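Local coordinates for protein LIN-41 (PDB 4UMG) that controls the onset of developmental plasticity in Caenorhabditis elegans as a TRIM-NHL protein, seen here through its immunoglobulin-like filamin domain, at residues I78-S83 against P103-S108; Y109-L114 against T125-R130. One frame throughout, in Å; residues are numbered along the deposited sequence.

Contact 1 of 2, residues I78-S83 against P103-S108; sequences ISPDGS and PSIEGS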
loop_
_atom_site.group_PDB
_atom_site.type_symbol
_atom_site.label_atom_id
_atom_site.label_comp_id
_atom_site.label_asym_id
_atom_site.label_seq_id
_atom_site.Cartn_x
_atom_site.Cartn_y
_atom_site.Cartn_z
ATOM N N ILE A 78 -8.394 -0.274 -5.736
ATOM C CA ILE A 78 -9.645 -0.265 -6.491
ATOM C C ILE A 78 -9.912 1.155 -6.874
ATOM O O ILE A 78 -9.848 2.049 -6.025
ATOM C CB ILE A 78 -10.815 -0.813 -5.666
ATOM C CG1 ILE A 78 -10.407 -2.123 -4.969
ATOM C CG2 ILE A 78 -12.040 -0.978 -6.549
ATOM C CD1 ILE A 78 -9.776 -3.283 -5.991
ATOM N N SER A 79 -10.263 1.379 -8.151
ATOM C CA SER A 79 -10.521 2.714 -8.612
ATOM C C SER A 79 -11.960 3.144 -8.200
ATOM O O SER A 79 -12.706 2.307 -7.670
ATOM C CB SER A 79 -10.296 2.764 -10.131
ATOM O OG SER A 79 -11.423 2.188 -10.760
ATOM N N PRO A 80 -12.354 4.436 -8.419
ATOM C CA PRO A 80 -13.692 4.898 -8.022
ATOM C C PRO A 80 -14.878 4.219 -8.721
ATOM O O PRO A 80 -16.006 4.323 -8.229
ATOM C CB PRO A 80 -13.659 6.405 -8.347
ATOM C CG PRO A 80 -12.233 6.743 -8.471
ATOM C CD PRO A 80 -11.567 5.538 -9.008
ATOM N N ASP A 81 -14.620 3.532 -9.844
ATOM C CA ASP A 81 -15.666 2.807 -10.592
ATOM C C ASP A 81 -15.684 1.293 -10.254
ATOM O O ASP A 81 -16.401 0.521 -10.905
ATOM C CB ASP A 81 -15.542 3.064 -12.116
ATOM C CG ASP A 81 -14.354 2.413 -12.823
ATOM O OD1 ASP A 81 -13.618 1.647 -12.175
ATOM O OD2 ASP A 81 -14.190 2.638 -14.040
ATOM N N GLY A 82 -14.915 0.887 -9.231
ATOM C CA GLY A 82 -14.878 -0.506 -8.809
ATOM C C GLY A 82 -13.926 -1.431 -9.525
ATOM O O GLY A 82 -13.870 -2.623 -9.189
ATOM N N SER A 83 -13.088 -0.884 -10.432
ATOM C CA SER A 83 -12.128 -1.676 -11.196
ATOM C C SER A 83 -10.838 -1.828 -10.418
ATOM O O SER A 83 -10.421 -0.884 -9.740
ATOM C CB SER A 83 -11.803 -0.996 -12.532
ATOM O OG SER A 83 -12.965 -0.809 -13.331
ATOM N N PRO A 103 -3.122 5.798 -11.305
ATOM C CA PRO A 103 -4.550 6.132 -11.245
ATOM C C PRO A 103 -4.975 6.862 -12.514
ATOM O O PRO A 103 -4.587 8.014 -12.701
ATOM C CB PRO A 103 -4.663 7.003 -9.998
ATOM C CG PRO A 103 -3.295 7.605 -9.823
ATOM C CD PRO A 103 -2.297 6.787 -10.580
ATOM N N SER A 104 -5.754 6.190 -13.386
ATOM C CA SER A 104 -6.134 6.786 -14.686
ATOM C C SER A 104 -7.261 7.809 -14.588
ATOM O O SER A 104 -7.407 8.662 -15.464
ATOM C CB SER A 104 -6.495 5.689 -15.685
ATOM O OG SER A 104 -7.783 5.148 -15.439
ATOM N N ILE A 105 -8.093 7.696 -13.549
ATOM C CA ILE A 105 -9.253 8.552 -13.368
ATOM C C ILE A 105 -9.227 9.249 -11.999
ATOM O O ILE A 105 -8.622 8.749 -11.040
ATOM C CB ILE A 105 -10.576 7.786 -13.644
ATOM C CG1 ILE A 105 -10.813 6.623 -12.652
ATOM C CG2 ILE A 105 -10.655 7.316 -15.097
ATOM C CD1 ILE A 105 -12.255 6.062 -12.663
ATOM N N GLU A 106 -9.897 10.402 -11.917
ATOM C CA GLU A 106 -9.982 11.169 -10.673
ATOM C C GLU A 106 -10.962 10.498 -9.740
ATOM O O GLU A 106 -11.861 9.801 -10.216
ATOM C CB GLU A 106 -10.468 12.610 -10.970
ATOM C CG GLU A 106 -11.698 12.696 -11.868
ATOM C CD GLU A 106 -11.424 12.847 -13.359
ATOM O OE1 GLU A 106 -10.951 11.876 -14.000
ATOM O OE2 GLU A 106 -11.710 13.942 -13.893
ATOM N N GLY A 107 -10.836 10.783 -8.441
ATOM C CA GLY A 107 -11.798 10.290 -7.462
ATOM C C GLY A 107 -11.268 9.478 -6.309
ATOM O O GLY A 107 -10.075 9.453 -6.012
ATOM N N SER A 108 -12.194 8.805 -5.639
ATOM C CA SER A 108 -11.940 8.083 -4.410
ATOM C C SER A 108 -11.505 6.635 -4.612
ATOM O O SER A 108 -12.329 5.791 -4.919
ATOM C CB SER A 108 -13.176 8.150 -3.516
ATOM O OG SER A 108 -12.853 7.745 -2.200
HETATM O O HOH W 1 -12.645 3.045 -4.678
#
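Pro-80 presses the CB-CG side of its ring against the backbone of Glu-106 to Ser-108, and Ile-105 closes over the ring's CD side. The proline sits second in a type I beta turn, Ser-79 to Gly-82, that links two neighbouring strands of this immunoglobulin-like filamin domain; its partner is the loop before strand 107-115 together with that strand's first two residues. Packing is tight round Pro-80 CG, which lies 3.5 Å from both Glu-106 O and Ser-108 N. Gly-107, with no side chain, lets that side approach the main chain. On the next ring atom, Pro-80 CD meets Ile-105 CD1 at 3.8 Å, the two side chains sliding past each other in opposite directions. Ile-105 gets there because CG1 stands between its own N and carbonyl carbon (chi1 64°), which swings the CG1-CD1 arm toward the turn. Tyr-109, the next residue along the same strand, also touches Pro-80.

Toward solvent the contact loosens. The carboxylate of Asp-81 only skirts Ile-105, with OD2 4.2 Å from CD1. It is occupied within its own turn, where OD1 takes both N and OG of Ser-83, the former making an Asx turn. Glu-106 heads off to a salt bridge with Arg-22. Beside Ser-108 a water spans the gap between the segments, 2.8 Å from Ser-108 O and a longer 3.3 Å from Ile-78 O.

Contact 2 of 2, residues Y109-L114 against T125-R130; sequences YTLNIL and TTMDIR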
loop_
_atom_site.group_PDB
_atom_site.type_symbol
_atom_site.label_atom_id
_atom_site.label_comp_id
_atom_site.label_asym_id
_atom_site.label_seq_id
_atom_site.Cartn_x
_atom_site.Cartn_y
_atom_site.Cartn_z
ATOM N N TYR A 109 -10.204 6.376 -4.496
ATOM C CA TYR A 109 -9.638 5.025 -4.618
ATOM C C TYR A 109 -9.641 4.306 -3.277
ATOM O O TYR A 109 -9.659 4.944 -2.223
ATOM C CB TYR A 109 -8.180 5.119 -5.143
ATOM C CG TYR A 109 -8.090 5.423 -6.625
ATOM C CD1 TYR A 109 -8.549 6.629 -7.140
ATOM C CD2 TYR A 109 -7.516 4.513 -7.511
ATOM C CE1 TYR A 109 -8.448 6.925 -8.499
ATOM C CE2 TYR A 109 -7.445 4.785 -8.881
ATOM C CZ TYR A 109 -7.912 5.992 -9.364
ATOM O OH TYR A 109 -7.784 6.274 -10.686
ATOM N N THR A 110 -9.600 2.978 -3.316
ATOM C CA THR A 110 -9.565 2.163 -2.116
ATOM C C THR A 110 -8.253 1.432 -2.107
ATOM O O THR A 110 -7.890 0.847 -3.120
ATOM C CB THR A 110 -10.694 1.153 -2.097
ATOM O OG1 THR A 110 -11.922 1.835 -2.332
ATOM C CG2 THR A 110 -10.781 0.427 -0.761
ATOM N N LEU A 111 -7.574 1.415 -0.952
ATOM C CA LEU A 111 -6.317 0.699 -0.811
ATOM C C LEU A 111 -6.453 -0.288 0.310
ATOM O O LEU A 111 -6.977 0.062 1.377
ATOM C CB LEU A 111 -5.216 1.698 -0.420
ATOM C CG LEU A 111 -3.847 1.119 -0.010
ATOM C CD1 LEU A 111 -3.145 0.399 -1.179
ATOM C CD2 LEU A 111 -2.955 2.197 0.570
ATOM N N ASN A 112 -5.980 -1.502 0.088
ATOM C CA ASN A 112 -5.893 -2.485 1.184
ATOM C C ASN A 112 -4.565 -3.233 1.069
ATOM O O ASN A 112 -4.164 -3.578 -0.029
ATOM C CB ASN A 112 -7.117 -3.438 1.263
ATOM C CG ASN A 112 -7.324 -4.022 2.664
ATOM O OD1 ASN A 112 -6.519 -3.790 3.556
ATOM N ND2 ASN A 112 -8.420 -4.768 2.910
ATOM N N ILE A 113 -3.847 -3.439 2.199
ATOM C CA ILE A 113 -2.588 -4.175 2.178
ATOM C C ILE A 113 -2.723 -5.228 3.269
ATOM O O ILE A 113 -3.057 -4.884 4.399
ATOM C CB ILE A 113 -1.377 -3.256 2.432
ATOM C CG1 ILE A 113 -1.355 -2.062 1.438
ATOM C CG2 ILE A 113 -0.054 -4.064 2.374
ATOM C CD1 ILE A 113 -0.651 -0.788 2.048
ATOM N N LEU A 114 -2.556 -6.510 2.888
ATOM C CA LEU A 114 -2.726 -7.668 3.745
ATOM C C LEU A 114 -1.416 -8.369 3.974
ATOM O O LEU A 114 -0.696 -8.666 3.023
ATOM C CB LEU A 114 -3.701 -8.687 3.120
ATOM C CG LEU A 114 -5.052 -8.232 2.556
ATOM C CD1 LEU A 114 -5.859 -9.453 2.113
ATOM C CD2 LEU A 114 -5.870 -7.464 3.550
ATOM N N THR A 125 -8.147 1.712 3.391
ATOM C CA THR A 125 -8.229 3.147 3.491
ATOM C C THR A 125 -8.529 3.802 2.116
ATOM O O THR A 125 -8.504 3.129 1.086
ATOM C CB THR A 125 -6.918 3.657 4.119
ATOM O OG1 THR A 125 -7.037 5.058 4.325
ATOM C CG2 THR A 125 -5.679 3.313 3.261
ATOM N N THR A 126 -8.807 5.109 2.140
ATOM C CA THR A 126 -9.142 5.914 0.979
ATOM C C THR A 126 -7.929 6.679 0.525
ATOM O O THR A 126 -7.108 7.078 1.356
ATOM C CB THR A 126 -10.324 6.854 1.356
ATOM O OG1 THR A 126 -11.518 6.064 1.536
ATOM C CG2 THR A 126 -10.593 7.977 0.342
ATOM N N MET A 127 -7.838 6.895 -0.808
ATOM C CA MET A 127 -6.852 7.774 -1.438
ATOM C C MET A 127 -7.623 8.648 -2.397
ATOM O O MET A 127 -8.410 8.139 -3.188
ATOM C CB MET A 127 -5.733 7.022 -2.162
ATOM C CG MET A 127 -5.078 5.942 -1.306
ATOM S SD MET A 127 -3.809 5.001 -2.179
ATOM C CE MET A 127 -4.760 4.212 -3.486
ATOM N N ASP A 128 -7.439 9.975 -2.283
ATOM C CA ASP A 128 -8.145 10.933 -3.123
ATOM C C ASP A 128 -7.247 11.343 -4.258
ATOM O O ASP A 128 -6.212 11.968 -4.030
ATOM C CB ASP A 128 -8.592 12.143 -2.298
ATOM C CG ASP A 128 -9.682 11.762 -1.321
ATOM O OD1 ASP A 128 -10.691 11.184 -1.764
ATOM O OD2 ASP A 128 -9.484 11.954 -0.104
ATOM N N ILE A 129 -7.634 10.972 -5.482
ATOM C CA ILE A 129 -6.868 11.320 -6.697
ATOM C C ILE A 129 -7.527 12.526 -7.359
ATOM O O ILE A 129 -8.717 12.496 -7.700
ATOM C CB ILE A 129 -6.782 10.103 -7.655
ATOM C CG1 ILE A 129 -6.010 8.926 -6.989
ATOM C CG2 ILE A 129 -6.263 10.455 -9.074
ATOM C CD1 ILE A 129 -4.635 8.980 -6.897
ATOM N N ARG A 130 -6.725 13.566 -7.582
ATOM C CA ARG A 130 -7.190 14.812 -8.179
ATOM C C ARG A 130 -6.543 15.020 -9.562
ATOM O O ARG A 130 -5.477 14.464 -9.830
ATOM C CB ARG A 130 -6.880 15.991 -7.218
ATOM C CG ARG A 130 -5.459 16.560 -7.331
ATOM C CD ARG A 130 -5.118 17.599 -6.281
ATOM N NE ARG A 130 -4.516 16.982 -5.098
ATOM C CZ ARG A 130 -3.208 16.888 -4.878
ATOM N NH1 ARG A 130 -2.343 17.394 -5.747
ATOM N NH2 ARG A 130 -2.756 16.301 -3.779
HETATM O O HOH W 2 -12.306 5.207 -0.934
#
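Met-127 hooks its methyl under strand 109-114, with CE 3.9 Å from Tyr-109 CB and 4.0 Å from Leu-111 CB. The bend at its last torsion (chi3 -63°) turns CE back toward those two carbons, while SD stays near both CB and CD2 of Leu-111. Further along the same face, Leu-111 and Thr-125 run side by side and point the same way, so that CD2 of the leucine rests on CG2 of the threonine. In the other direction Ile-129 meets the phenol ring of Tyr-109: CG1 comes to 3.4 Å from CD1 and almost as near to CE1, coming in obliquely to the ring. Pro-103 touches both of these side chains, and Val-77 of the adjoining strand packs on Tyr-109 and Leu-111.

The backbones behind these side chains form an antiparallel beta hairpin in the filamin repeat. Tyr-109 with Met-127 and Leu-111 with Thr-125 are its hydrogen-bonded pairs, and Thr-110 with Thr-126 is the non-hydrogen-bonded pair between them. Leu-111 N to Thr-125 O is a straight bond of 2.8 Å, with 168° at the hydrogen. The link from Met-127 N to Tyr-109 O is made differently, for the donor stands 38° above the carbonyl plane. That oxygen also receives a CA-H...O contact from Thr-126 CA.

Thr-110 and Thr-126 project from the opposite face, away from the methionine. Here a water donates to Tyr-109 O at 3.0 Å and is hydrogen-bonded to Thr-126 OG1 at 2.7 Å. The tyrosine's own hydroxyl reaches past the hairpin to bond Ile-105 O.

Following the chain from its N terminus, strand 73-78 runs into the turn of contact 1; strands 84-91 and 96-101 come next, and segment 103-108, whose last two residues begin strand 107-115, then returns to that turn, closing the first excursion. The same strand runs on into contact 2, and the chain reverses and comes back along strand 118-130 to close its short hairpin. The two closures are therefore in series, neither nested nor crossed, with centres about 9 Å apart. Backbone hydrogen bonds join them: Gly-107 N to Ile-129 O, and Thr-110 N to Ile-78 O. Strand 107-115 thus lies between strand 73-78 and strand 118-130, and both contacts belong to this part of the sheet.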